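Local atomic coordinates of transcriptional regulator, LacI family (Burkholderia phymatum, PDB entry 2RGY), a protein that probably regulates transcription as a LacI-family regulator, its periplasmic-binding-protein-like core being expected to sense a small effector such as a sugar. Residues Gln55-Val60 and Asp84-Met89; Gln182-Lys187 and Ala206-Leu211; Leu193-Asp198 and Val202-Arg207. All coordinates share one frame; numbering follows the deposited sequence.

How the contacts relate
The fragment has two alpha/beta lobes, as in the periplasmic-binding-protein fold of LacI-family regulators. Contact 1 joins two helices on the lobe built round the sheet with strand 10-14. Contacts 2 and 3 lie in the other lobe, across the centre of the chain. Contact 1 is centred 39 Å from contact 2 and 32 Å from contact 3, with nearest atoms about 21 Å and about 17 Å away. Contacts 2 and 3 have centres 11 Å apart and share Ala206 and Arg207 of helix 198-210. They also touch: Phe208 CZ lies 4.0 Å from Leu193 CD2. Both reach the second subunit, through Tyr232 of that chain.

Contact 1. Residues Gln55-Val60 and Asp84-Met89; sequences QALEAV and DELHRM
Leu86 packs against both Leu57 and Val60 in this helix-to-helix contact, which lies in one alpha/beta lobe of the periplasmic-binding-protein-like fold seen in LacI-family regulators. The segments 55-60 and 84-89, on helices 52-65 and 80-89, run nearly parallel, 6° apart. Their axes come no closer than 11.3 Å. At that spacing the backbones stay apart and side chains bridge the gap.

The interaction is apolar, and no hydrogen bond crosses it. Leu86 points at the other helix and has the largest area buried here. Both of its methyl groups meet Val60, the nearer partner, and the two side chains cross at about a right angle. Val60 has CG1 anti to its own nitrogen (chi1 179°), which turns this methyl to the leucine fork, while CG2 sits beside the backbone N. Leu57, one turn earlier, buries slightly more surface than Val60, and its CD1 lies 4.2 Å from Leu86 CD2.

The one polar side chain in reach, Glu85, lies at the margin. Its OE1 is 4.4 Å from Leu57 CD1, a distance of packing and not of bonding.

Other apolar side chains border the contact: Val60 packs on Phe14 of strand 10-14, Leu86 on Met93 of strand 93-96, and Leu57 on Leu78. At the tightest point Val60 CG1 stands 3.7 Å from Leu86 CD2, and 4.0 Å from Leu86 CD1.

Contact 2. Residues Gln182-Lys187 and Ala206-Leu211; sequences QLLESK and ARFQQL
Leu184 is the centre of this contact and has by far the most surface buried in it. It points from the end of helix 173-186 to the last turn of helix 198-210, and its two methyl groups divide the work. CD2 meets the Phe208 ring, 4.0 Å from CE2, at an oblique angle. CD1 reaches Leu211 tip to tip, 3.5 Å from CD1 of that residue, and also lies 3.8 Å from Arg207 CG.

Phe208 is the second main contributor. Its chi1 of -69° sets CG beside the backbone N, which also brings CE2 to 4.1 Å from Leu184 CD1.

Leu211 is exposed and lies at the margin of the contact. Its CD1 also sits over one face of the Arg207 guanidinium, 3.2 Å above the plane and toward the rim. That group is held by Arg207 NH1 bonding to Gln210 OE1 at 3.0 Å, in the carbonyl plane and close to the guanidinium plane. Gln210 OE1 has a second partner in Tyr177 OH.

The contact joins helices 173-186 and 198-210, linked in the chain through strand 192-195, in a lobe of the periplasmic-binding-protein-like fold. Thr180 of helix 173-186 packs on Arg207 and Phe208. Leu183 and Phe208 also pack on Leu193 of strand 192-195.

Contact 3. Residues Leu193-Asp198 and Val202-Arg207; sequences LFCAND and VSALAR
This is a buried contact between a strand and the helix that follows it, within the beta-alpha-beta unit of strand 192-195, helix 198-210 and strand 220-223. It packs the helix on the parallel part of the sheet, in one of the two lobes of the periplasmic-binding-protein-like fold.

Ala204 gives the helix its touching point. Its CB points to the strand and meets two side chains that point back, Leu193 and Cys195, two residues apart. Leu193 CD2 comes within 4.0 Å of Ala204 CB, with its CG set anti to the backbone N (chi1 171°). Cys195 SG is a little farther, 4.3 Å from the same CB. CA of Cys195 and CA of Ala204 are 8.4 Å apart, the nearest such pair where strand packs on helix. Thr180 of helix 173-186 also packs on Ala204.

The turn from strand to helix is fixed by polar groups. Asn197 is the N-cap: its OD1 bonds to Met200 N, while its ND2 goes to Phe171 O. The Asp198 carboxylate turns to other parts of the lobe, OD2 to Asp227 N and OD1 to Ser239 OG. These bonds are consistent with a side chain held firmly at the helix start.

The helix also meets the second subunit: Tyr232 of that chain packs on Val202, Ser203 and Ala206.

The first helical turn is closed by Val202 N bonding to Asp198 O, 2.8 Å long with an N-H...O angle of 154°. Val202 CG2 lies beside the same oxygen, 3.2 Å from Asp198 O.

Contact 1. Residues Gln55-Val60 and Asp84-Met89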
ATOM      1  N   GLN A  55      14.619 -12.340  10.161  1.00 23.74           N
ATOM      2  CA  GLN A  55      14.503 -10.904   9.963  1.00 23.62           C
ATOM      3  C   GLN A  55      13.471 -10.366  10.941  1.00 21.60           C
ATOM      4  O   GLN A  55      13.577  -9.239  11.388  1.00 22.30           O
ATOM      5  CB  GLN A  55      14.059 -10.583   8.541  1.00 24.23           C
ATOM      6  CG  GLN A  55      15.113 -10.777   7.478  1.00 28.63           C
ATOM      7  CD  GLN A  55      14.600 -10.360   6.120  1.00 31.06           C
ATOM      8  OE1 GLN A  55      14.176  -9.222   5.933  1.00 32.70           O
ATOM      9  NE2 GLN A  55      14.625 -11.282   5.163  1.00 34.92           N
ATOM     10  N   ALA A  56      12.467 -11.176  11.257  1.00 19.69           N
ATOM     11  CA  ALA A  56      11.427 -10.770  12.200  1.00 20.30           C
ATOM     12  C   ALA A  56      11.963 -10.865  13.633  1.00 20.45           C
ATOM     13  O   ALA A  56      11.664 -10.025  14.479  1.00 20.22           O
ATOM     14  CB  ALA A  56      10.186 -11.661  12.039  1.00 17.96           C
ATOM     15  N   LEU A  57      12.752 -11.901  13.902  1.00 20.83           N
ATOM     16  CA  LEU A  57      13.326 -12.076  15.230  1.00 22.72           C
ATOM     17  C   LEU A  57      14.223 -10.892  15.557  1.00 22.22           C
ATOM     18  O   LEU A  57      14.135 -10.319  16.641  1.00 22.91           O
ATOM     19  CB  LEU A  57      14.145 -13.373  15.309  1.00 23.78           C
ATOM     20  CG  LEU A  57      13.478 -14.707  15.670  1.00 26.28           C
ATOM     21  CD1 LEU A  57      12.609 -14.508  16.901  1.00 26.48           C
ATOM     22  CD2 LEU A  57      12.653 -15.239  14.511  1.00 28.92           C
ATOM     23  N   GLU A  58      15.078 -10.524  14.610  1.00 21.95           N
ATOM     24  CA  GLU A  58      16.000  -9.413  14.797  1.00 23.23           C
ATOM     25  C   GLU A  58      15.255  -8.082  14.962  1.00 22.51           C
ATOM     26  O   GLU A  58      15.600  -7.267  15.819  1.00 22.96           O
ATOM     27  CB  GLU A  58      16.965  -9.327  13.608  1.00 24.73           C
ATOM     28  CG  GLU A  58      17.685 -10.632  13.303  1.00 30.67           C
ATOM     29  CD  GLU A  58      18.603 -10.546  12.087  1.00 34.09           C
ATOM     30  OE1 GLU A  58      18.227  -9.900  11.078  1.00 34.90           O
ATOM     31  OE2 GLU A  58      19.706 -11.141  12.132  1.00 38.22           O
ATOM     32  N   ALA A  59      14.236  -7.865  14.141  1.00 21.43           N
ATOM     33  CA  ALA A  59      13.470  -6.627  14.208  1.00 20.22           C
ATOM     34  C   ALA A  59      12.746  -6.483  15.544  1.00 20.58           C
ATOM     35  O   ALA A  59      12.787  -5.420  16.164  1.00 22.16           O
ATOM     36  CB  ALA A  59      12.482  -6.570  13.068  1.00 19.57           C
ATOM     37  N   VAL A  60      12.081  -7.543  15.992  1.00 20.29           N
ATOM     38  CA  VAL A  60      11.376  -7.477  17.269  1.00 19.48           C
ATOM     39  C   VAL A  60      12.367  -7.284  18.420  1.00 21.09           C
ATOM     40  O   VAL A  60      12.100  -6.520  19.346  1.00 20.96           O
ATOM     41  CB  VAL A  60      10.524  -8.739  17.520  1.00 18.42           C
ATOM     42  CG1 VAL A  60       9.827  -8.633  18.866  1.00 15.87           C
ATOM     43  CG2 VAL A  60       9.490  -8.893  16.408  1.00 18.80           C
ATOM     44  N   ASP A  84       6.947 -17.368  22.148  1.00 29.60           N
ATOM     45  CA  ASP A  84       7.214 -17.614  23.571  1.00 30.81           C
ATOM     46  C   ASP A  84       8.509 -16.969  24.061  1.00 30.31           C
ATOM     47  O   ASP A  84       8.581 -16.460  25.183  1.00 29.85           O
ATOM     48  CB  ASP A  84       7.270 -19.121  23.842  1.00 32.77           C
ATOM     49  CG  ASP A  84       5.939 -19.797  23.610  1.00 34.96           C
ATOM     50  OD1 ASP A  84       4.943 -19.365  24.225  1.00 37.80           O
ATOM     51  OD2 ASP A  84       5.886 -20.759  22.815  1.00 37.37           O
ATOM     52  N   GLU A  85       9.528 -16.990  23.211  1.00 29.82           N
ATOM     53  CA  GLU A  85      10.830 -16.413  23.540  1.00 30.54           C
ATOM     54  C   GLU A  85      10.740 -14.890  23.619  1.00 29.48           C
ATOM     55  O   GLU A  85      11.180 -14.277  24.595  1.00 30.02           O
ATOM     56  CB  GLU A  85      11.844 -16.816  22.473  1.00 31.78           C
ATOM     57  CG  GLU A  85      13.226 -16.313  22.736  1.00 36.30           C
ATOM     58  CD  GLU A  85      14.201 -16.808  21.703  1.00 41.74           C
ATOM     59  OE1 GLU A  85      14.292 -16.190  20.611  1.00 42.72           O
ATOM     60  OE2 GLU A  85      14.866 -17.837  21.986  1.00 44.15           O
ATOM     61  N   LEU A  86      10.163 -14.290  22.581  1.00 27.51           N
ATOM     62  CA  LEU A  86       9.995 -12.845  22.513  1.00 26.09           C
ATOM     63  C   LEU A  86       9.133 -12.377  23.677  1.00 25.93           C
ATOM     64  O   LEU A  86       9.355 -11.304  24.226  1.00 25.48           O
ATOM     65  CB  LEU A  86       9.332 -12.459  21.181  1.00 25.26           C
ATOM     66  CG  LEU A  86      10.138 -12.741  19.909  1.00 24.49           C
ATOM     67  CD1 LEU A  86       9.272 -12.546  18.661  1.00 24.73           C
ATOM     68  CD2 LEU A  86      11.344 -11.818  19.878  1.00 26.02           C
ATOM     69  N   HIS A  87       8.154 -13.190  24.063  1.00 26.00           N
ATOM     70  CA  HIS A  87       7.270 -12.817  25.157  1.00 27.75           C
ATOM     71  C   HIS A  87       7.969 -12.814  26.514  1.00 28.53           C
ATOM     72  O   HIS A  87       7.663 -11.972  27.361  1.00 27.40           O
ATOM     73  CB  HIS A  87       6.058 -13.738  25.216  1.00 28.97           C
ATOM     74  CG  HIS A  87       4.942 -13.190  26.045  1.00 31.63           C
ATOM     75  ND1 HIS A  87       4.217 -12.079  25.672  1.00 33.56           N
ATOM     76  CD2 HIS A  87       4.432 -13.591  27.234  1.00 31.62           C
ATOM     77  CE1 HIS A  87       3.306 -11.820  26.592  1.00 32.95           C
ATOM     78  NE2 HIS A  87       3.416 -12.724  27.550  1.00 32.97           N
ATOM     79  N   ARG A  88       8.899 -13.741  26.741  1.00 29.18           N
ATOM     80  CA  ARG A  88       9.596 -13.735  28.027  1.00 29.98           C
ATOM     81  C   ARG A  88      10.625 -12.606  28.079  1.00 29.22           C
ATOM     82  O   ARG A  88      11.046 -12.183  29.162  1.00 30.00           O
ATOM     83  CB  ARG A  88      10.267 -15.079  28.301  1.00 32.64           C
ATOM     84  CG  ARG A  88      11.184 -15.566  27.213  1.00 36.43           C
ATOM     85  CD  ARG A  88      12.181 -16.561  27.795  1.00 41.97           C
ATOM     86  NE  ARG A  88      13.336 -15.868  28.362  1.00 43.26           N
ATOM     87  CZ  ARG A  88      14.179 -15.133  27.634  1.00 45.98           C
ATOM     88  NH1 ARG A  88      13.984 -15.002  26.319  1.00 45.84           N
ATOM     89  NH2 ARG A  88      15.213 -14.531  28.213  1.00 45.30           N
HETATM   90  N   MSE A  89      11.026 -12.117  26.909  1.00 27.55           N
HETATM   91  CA  MSE A  89      11.972 -11.003  26.831  1.00 27.42           C
HETATM   92  C   MSE A  89      11.224  -9.701  27.120  1.00 26.74           C
HETATM   93  O   MSE A  89      11.798  -8.729  27.605  1.00 27.15           O
HETATM   94  CB  MSE A  89      12.586 -10.903  25.432  1.00 27.52           C
HETATM   95  CG  MSE A  89      13.778 -11.803  25.184  1.00 29.04           C
HETATM   96 SE   MSE A  89      14.365 -11.738  23.467  1.00 30.28          SE
HETATM   97  CE  MSE A  89      15.326 -10.204  23.469  1.00 30.54           C
TER

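Contact 2. Residues Gln182-Lys187 and Ala206-Leu211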
ATOM      1  N   GLN A 182       1.929 -20.686 -13.348  1.00 25.48           N
ATOM      2  CA  GLN A 182       2.179 -22.095 -13.102  1.00 25.71           C
ATOM      3  C   GLN A 182       0.873 -22.881 -13.239  1.00 25.63           C
ATOM      4  O   GLN A 182       0.857 -23.988 -13.786  1.00 25.85           O
ATOM      5  CB  GLN A 182       2.771 -22.293 -11.705  1.00 26.78           C
ATOM      6  CG  GLN A 182       3.214 -23.730 -11.414  1.00 30.43           C
ATOM      7  CD  GLN A 182       3.731 -23.925  -9.990  1.00 31.61           C
ATOM      8  OE1 GLN A 182       4.588 -23.174  -9.513  1.00 33.43           O
ATOM      9  NE2 GLN A 182       3.217 -24.944  -9.308  1.00 33.85           N
ATOM     10  N   LEU A 183      -0.223 -22.294 -12.765  1.00 23.55           N
ATOM     11  CA  LEU A 183      -1.527 -22.939 -12.831  1.00 22.53           C
ATOM     12  C   LEU A 183      -1.993 -23.130 -14.269  1.00 22.77           C
ATOM     13  O   LEU A 183      -2.381 -24.225 -14.657  1.00 24.17           O
ATOM     14  CB  LEU A 183      -2.560 -22.115 -12.060  1.00 19.43           C
ATOM     15  CG  LEU A 183      -4.009 -22.585 -12.128  1.00 19.82           C
ATOM     16  CD1 LEU A 183      -4.141 -23.991 -11.534  1.00 19.93           C
ATOM     17  CD2 LEU A 183      -4.888 -21.592 -11.381  1.00 19.52           C
ATOM     18  N   LEU A 184      -1.959 -22.061 -15.056  1.00 24.25           N
ATOM     19  CA  LEU A 184      -2.377 -22.112 -16.460  1.00 25.50           C
ATOM     20  C   LEU A 184      -1.520 -23.049 -17.297  1.00 26.37           C
ATOM     21  O   LEU A 184      -2.011 -23.701 -18.229  1.00 27.00           O
ATOM     22  CB  LEU A 184      -2.313 -20.712 -17.071  1.00 24.84           C
ATOM     23  CG  LEU A 184      -3.253 -19.703 -16.434  1.00 26.15           C
ATOM     24  CD1 LEU A 184      -2.977 -18.308 -16.973  1.00 26.33           C
ATOM     25  CD2 LEU A 184      -4.680 -20.128 -16.709  1.00 25.24           C
ATOM     26  N   GLU A 185      -0.232 -23.090 -16.975  1.00 27.82           N
ATOM     27  CA  GLU A 185       0.725 -23.933 -17.680  1.00 29.51           C
ATOM     28  C   GLU A 185       0.473 -25.408 -17.379  1.00 29.24           C
ATOM     29  O   GLU A 185       0.731 -26.277 -18.221  1.00 28.19           O
ATOM     30  CB  GLU A 185       2.156 -23.559 -17.261  1.00 31.35           C
ATOM     31  CG  GLU A 185       2.690 -22.261 -17.883  1.00 35.53           C
ATOM     32  CD  GLU A 185       3.938 -21.722 -17.168  1.00 38.19           C
ATOM     33  OE1 GLU A 185       4.643 -22.514 -16.503  1.00 38.11           O
ATOM     34  OE2 GLU A 185       4.224 -20.506 -17.278  1.00 39.98           O
ATOM     35  N   SER A 186      -0.033 -25.689 -16.180  1.00 26.75           N
ATOM     36  CA  SER A 186      -0.297 -27.070 -15.796  1.00 26.34           C
ATOM     37  C   SER A 186      -1.433 -27.642 -16.630  1.00 26.47           C
ATOM     38  O   SER A 186      -1.528 -28.853 -16.780  1.00 27.96           O
ATOM     39  CB  SER A 186      -0.660 -27.171 -14.312  1.00 24.72           C
ATOM     40  OG  SER A 186      -2.024 -26.857 -14.098  1.00 23.40           O
ATOM     41  N   LYS A 187      -2.291 -26.767 -17.154  1.00 26.54           N
ATOM     42  CA  LYS A 187      -3.427 -27.167 -17.985  1.00 27.93           C
ATOM     43  C   LYS A 187      -4.571 -27.730 -17.155  1.00 28.40           C
ATOM     44  O   LYS A 187      -5.594 -28.147 -17.702  1.00 26.86           O
ATOM     45  CB  LYS A 187      -2.989 -28.202 -19.037  1.00 29.70           C
ATOM     46  CG  LYS A 187      -1.920 -27.686 -19.994  1.00 31.51           C
ATOM     47  CD  LYS A 187      -2.441 -26.519 -20.824  1.00 34.71           C
ATOM     48  CE  LYS A 187      -1.359 -25.985 -21.756  1.00 38.09           C
ATOM     49  NZ  LYS A 187      -1.910 -25.017 -22.760  1.00 41.01           N
ATOM     50  N   ALA A 206      -4.409  -9.951 -13.534  1.00 17.84           N
ATOM     51  CA  ALA A 206      -3.453  -9.339 -14.449  1.00 19.81           C
ATOM     52  C   ALA A 206      -3.085 -10.314 -15.546  1.00 19.80           C
ATOM     53  O   ALA A 206      -3.074  -9.952 -16.715  1.00 19.81           O
ATOM     54  CB  ALA A 206      -2.202  -8.904 -13.704  1.00 18.95           C
ATOM     55  N   ARG A 207      -2.785 -11.550 -15.161  1.00 19.98           N
ATOM     56  CA  ARG A 207      -2.410 -12.592 -16.108  1.00 19.99           C
ATOM     57  C   ARG A 207      -3.575 -12.939 -17.020  1.00 19.79           C
ATOM     58  O   ARG A 207      -3.424 -12.978 -18.233  1.00 21.06           O
ATOM     59  CB  ARG A 207      -1.942 -13.848 -15.359  1.00 21.20           C
ATOM     60  CG  ARG A 207      -1.418 -14.955 -16.266  1.00 21.54           C
ATOM     61  CD  ARG A 207      -0.448 -14.388 -17.295  1.00 23.32           C
ATOM     62  NE  ARG A 207       0.170 -15.427 -18.108  1.00 24.69           N
ATOM     63  CZ  ARG A 207       0.869 -15.195 -19.218  1.00 25.97           C
ATOM     64  NH1 ARG A 207       1.039 -13.956 -19.655  1.00 24.84           N
ATOM     65  NH2 ARG A 207       1.392 -16.206 -19.897  1.00 23.89           N
ATOM     66  N   PHE A 208      -4.739 -13.186 -16.430  1.00 19.05           N
ATOM     67  CA  PHE A 208      -5.924 -13.517 -17.211  1.00 19.40           C
ATOM     68  C   PHE A 208      -6.204 -12.465 -18.279  1.00 20.15           C
ATOM     69  O   PHE A 208      -6.599 -12.798 -19.389  1.00 18.97           O
ATOM     70  CB  PHE A 208      -7.146 -13.643 -16.297  1.00 18.51           C
ATOM     71  CG  PHE A 208      -7.101 -14.837 -15.384  1.00 19.67           C
ATOM     72  CD1 PHE A 208      -8.016 -14.955 -14.336  1.00 21.46           C
ATOM     73  CD2 PHE A 208      -6.148 -15.847 -15.568  1.00 20.79           C
ATOM     74  CE1 PHE A 208      -7.996 -16.056 -13.481  1.00 19.50           C
ATOM     75  CE2 PHE A 208      -6.114 -16.965 -14.713  1.00 22.75           C
ATOM     76  CZ  PHE A 208      -7.046 -17.063 -13.662  1.00 19.79           C
ATOM     77  N   GLN A 209      -6.010 -11.194 -17.936  1.00 20.02           N
ATOM     78  CA  GLN A 209      -6.260 -10.114 -18.883  1.00 22.73           C
ATOM     79  C   GLN A 209      -5.239 -10.166 -20.022  1.00 22.83           C
ATOM     80  O   GLN A 209      -5.581  -9.923 -21.182  1.00 22.90           O
ATOM     81  CB  GLN A 209      -6.205  -8.759 -18.163  1.00 23.63           C
ATOM     82  CG  GLN A 209      -6.773  -7.560 -18.945  1.00 25.83           C
ATOM     83  CD  GLN A 209      -5.825  -7.025 -20.009  1.00 26.00           C
ATOM     84  OE1 GLN A 209      -4.607  -7.152 -19.890  1.00 25.19           O
ATOM     85  NE2 GLN A 209      -6.384  -6.401 -21.046  1.00 26.56           N
ATOM     86  N   GLN A 210      -3.997 -10.505 -19.692  1.00 22.70           N
ATOM     87  CA  GLN A 210      -2.946 -10.601 -20.701  1.00 25.04           C
ATOM     88  C   GLN A 210      -3.228 -11.721 -21.711  1.00 25.63           C
ATOM     89  O   GLN A 210      -2.826 -11.622 -22.869  1.00 24.71           O
ATOM     90  CB  GLN A 210      -1.581 -10.858 -20.042  1.00 26.04           C
ATOM     91  CG  GLN A 210      -1.123  -9.762 -19.085  1.00 25.74           C
ATOM     92  CD  GLN A 210       0.203 -10.075 -18.405  1.00 26.69           C
ATOM     93  OE1 GLN A 210       0.720 -11.191 -18.487  1.00 24.54           O
ATOM     94  NE2 GLN A 210       0.750  -9.086 -17.705  1.00 29.80           N
ATOM     95  N   LEU A 211      -3.922 -12.775 -21.279  1.00 24.46           N
ATOM     96  CA  LEU A 211      -4.206 -13.907 -22.163  1.00 24.85           C
ATOM     97  C   LEU A 211      -5.616 -13.955 -22.747  1.00 25.91           C
ATOM     98  O   LEU A 211      -5.975 -14.904 -23.441  1.00 26.22           O
ATOM     99  CB  LEU A 211      -3.914 -15.217 -21.427  1.00 25.19           C
ATOM    100  CG  LEU A 211      -2.473 -15.381 -20.934  1.00 24.14           C
ATOM    101  CD1 LEU A 211      -2.369 -16.589 -19.998  1.00 25.56           C
ATOM    102  CD2 LEU A 211      -1.553 -15.537 -22.132  1.00 24.65           C
TER

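Contact 3. Residues Leu193-Asp198 and Val202-Arg207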
ATOM      1  N   LEU A 193     -11.464 -19.774  -9.104  1.00 21.47           N
ATOM      2  CA  LEU A 193     -10.170 -19.654  -8.430  1.00 19.00           C
ATOM      3  C   LEU A 193     -10.229 -18.907  -7.103  1.00 17.95           C
ATOM      4  O   LEU A 193     -10.830 -17.840  -7.004  1.00 18.71           O
ATOM      5  CB  LEU A 193      -9.174 -18.931  -9.351  1.00 16.57           C
ATOM      6  CG  LEU A 193      -7.827 -18.510  -8.744  1.00 18.52           C
ATOM      7  CD1 LEU A 193      -7.020 -19.740  -8.386  1.00 15.92           C
ATOM      8  CD2 LEU A 193      -7.057 -17.649  -9.735  1.00 17.11           C
ATOM      9  N   PHE A 194      -9.599 -19.481  -6.087  1.00 17.26           N
ATOM     10  CA  PHE A 194      -9.538 -18.855  -4.777  1.00 16.22           C
ATOM     11  C   PHE A 194      -8.097 -18.449  -4.481  1.00 16.34           C
ATOM     12  O   PHE A 194      -7.190 -19.285  -4.505  1.00 16.88           O
ATOM     13  CB  PHE A 194     -10.030 -19.813  -3.699  1.00 14.48           C
ATOM     14  CG  PHE A 194      -9.791 -19.327  -2.301  1.00 14.96           C
ATOM     15  CD1 PHE A 194     -10.038 -17.997  -1.953  1.00 14.96           C
ATOM     16  CD2 PHE A 194      -9.385 -20.219  -1.308  1.00 15.63           C
ATOM     17  CE1 PHE A 194      -9.890 -17.559  -0.630  1.00 16.07           C
ATOM     18  CE2 PHE A 194      -9.230 -19.800   0.028  1.00 17.30           C
ATOM     19  CZ  PHE A 194      -9.485 -18.468   0.370  1.00 16.24           C
ATOM     20  N   CYS A 195      -7.899 -17.163  -4.216  1.00 17.87           N
ATOM     21  CA  CYS A 195      -6.582 -16.626  -3.895  1.00 18.60           C
ATOM     22  C   CYS A 195      -6.524 -16.246  -2.419  1.00 18.91           C
ATOM     23  O   CYS A 195      -7.359 -15.488  -1.929  1.00 19.10           O
ATOM     24  CB  CYS A 195      -6.292 -15.404  -4.762  1.00 20.01           C
ATOM     25  SG  CYS A 195      -6.143 -15.823  -6.497  1.00 25.12           S
ATOM     26  N   ALA A 196      -5.517 -16.768  -1.729  1.00 18.32           N
ATOM     27  CA  ALA A 196      -5.322 -16.549  -0.298  1.00 19.29           C
ATOM     28  C   ALA A 196      -5.355 -15.094   0.172  1.00 19.57           C
ATOM     29  O   ALA A 196      -5.575 -14.835   1.357  1.00 18.47           O
ATOM     30  CB  ALA A 196      -4.024 -17.217   0.149  1.00 20.21           C
ATOM     31  N   ASN A 197      -5.112 -14.154  -0.738  1.00 18.34           N
ATOM     32  CA  ASN A 197      -5.176 -12.735  -0.393  1.00 18.08           C
ATOM     33  C   ASN A 197      -5.447 -11.923  -1.653  1.00 19.07           C
ATOM     34  O   ASN A 197      -5.176 -12.386  -2.764  1.00 17.59           O
ATOM     35  CB  ASN A 197      -3.896 -12.268   0.331  1.00 17.84           C
ATOM     36  CG  ASN A 197      -2.728 -11.991  -0.605  1.00 18.86           C
ATOM     37  OD1 ASN A 197      -2.689 -12.453  -1.747  1.00 19.70           O
ATOM     38  ND2 ASN A 197      -1.750 -11.241  -0.103  1.00 18.72           N
ATOM     39  N   ASP A 198      -6.012 -10.734  -1.474  1.00 19.14           N
ATOM     40  CA  ASP A 198      -6.352  -9.862  -2.595  1.00 21.85           C
ATOM     41  C   ASP A 198      -5.157  -9.526  -3.489  1.00 21.08           C
ATOM     42  O   ASP A 198      -5.310  -9.400  -4.705  1.00 22.59           O
ATOM     43  CB  ASP A 198      -6.996  -8.562  -2.088  1.00 21.95           C
ATOM     44  CG  ASP A 198      -8.389  -8.786  -1.503  1.00 24.81           C
ATOM     45  OD1 ASP A 198      -8.964  -9.875  -1.707  1.00 25.76           O
ATOM     46  OD2 ASP A 198      -8.920  -7.871  -0.846  1.00 26.30           O
ATOM     47  N   VAL A 202      -5.219 -10.036  -7.440  1.00 16.20           N
ATOM     48  CA  VAL A 202      -5.086  -8.974  -8.425  1.00 16.50           C
ATOM     49  C   VAL A 202      -4.087  -9.377  -9.497  1.00 17.68           C
ATOM     50  O   VAL A 202      -4.312  -9.112 -10.673  1.00 20.97           O
ATOM     51  CB  VAL A 202      -4.643  -7.661  -7.773  1.00 15.90           C
ATOM     52  CG1 VAL A 202      -4.276  -6.639  -8.849  1.00 19.39           C
ATOM     53  CG2 VAL A 202      -5.765  -7.132  -6.905  1.00 15.81           C
ATOM     54  N   SER A 203      -2.991 -10.017  -9.099  1.00 16.30           N
ATOM     55  CA  SER A 203      -1.997 -10.478 -10.071  1.00 18.99           C
ATOM     56  C   SER A 203      -2.621 -11.540 -10.987  1.00 18.48           C
ATOM     57  O   SER A 203      -2.276 -11.636 -12.159  1.00 16.32           O
ATOM     58  CB  SER A 203      -0.769 -11.074  -9.365  1.00 17.93           C
ATOM     59  OG  SER A 203       0.010 -10.064  -8.737  1.00 21.32           O
ATOM     60  N   ALA A 204      -3.538 -12.340 -10.446  1.00 18.34           N
ATOM     61  CA  ALA A 204      -4.195 -13.370 -11.247  1.00 17.60           C
ATOM     62  C   ALA A 204      -5.040 -12.697 -12.325  1.00 18.12           C
ATOM     63  O   ALA A 204      -5.072 -13.138 -13.479  1.00 18.51           O
ATOM     64  CB  ALA A 204      -5.067 -14.250 -10.369  1.00 19.93           C
ATOM     65  N   LEU A 205      -5.720 -11.623 -11.936  1.00 16.70           N
ATOM     66  CA  LEU A 205      -6.547 -10.860 -12.851  1.00 16.80           C
ATOM     67  C   LEU A 205      -5.654 -10.238 -13.913  1.00 18.73           C
ATOM     68  O   LEU A 205      -6.086 -10.020 -15.046  1.00 18.96           O
ATOM     69  CB  LEU A 205      -7.292  -9.749 -12.107  1.00 17.34           C
ATOM     70  CG  LEU A 205      -8.349 -10.198 -11.089  1.00 19.14           C
ATOM     71  CD1 LEU A 205      -9.037  -8.972 -10.495  1.00 21.49           C
ATOM     72  CD2 LEU A 205      -9.359 -11.093 -11.768  1.00 19.13           C
ATOM     73  N   ALA A 206      -4.409  -9.951 -13.534  1.00 17.84           N
ATOM     74  CA  ALA A 206      -3.453  -9.339 -14.449  1.00 19.81           C
ATOM     75  C   ALA A 206      -3.085 -10.314 -15.546  1.00 19.80           C
ATOM     76  O   ALA A 206      -3.074  -9.952 -16.715  1.00 19.81           O
ATOM     77  CB  ALA A 206      -2.202  -8.904 -13.704  1.00 18.95           C
ATOM     78  N   ARG A 207      -2.785 -11.550 -15.161  1.00 19.98           N
ATOM     79  CA  ARG A 207      -2.410 -12.592 -16.108  1.00 19.99           C
ATOM     80  C   ARG A 207      -3.575 -12.939 -17.020  1.00 19.79           C
ATOM     81  O   ARG A 207      -3.424 -12.978 -18.233  1.00 21.06           O
ATOM     82  CB  ARG A 207      -1.942 -13.848 -15.359  1.00 21.20           C
ATOM     83  CG  ARG A 207      -1.418 -14.955 -16.266  1.00 21.54           C
ATOM     84  CD  ARG A 207      -0.448 -14.388 -17.295  1.00 23.32           C
ATOM     85  NE  ARG A 207       0.170 -15.427 -18.108  1.00 24.69           N
ATOM     86  CZ  ARG A 207       0.869 -15.195 -19.218  1.00 25.97           C
ATOM     87  NH1 ARG A 207       1.039 -13.956 -19.655  1.00 24.84           N
ATOM     88  NH2 ARG A 207       1.392 -16.206 -19.897  1.00 23.89           N
TER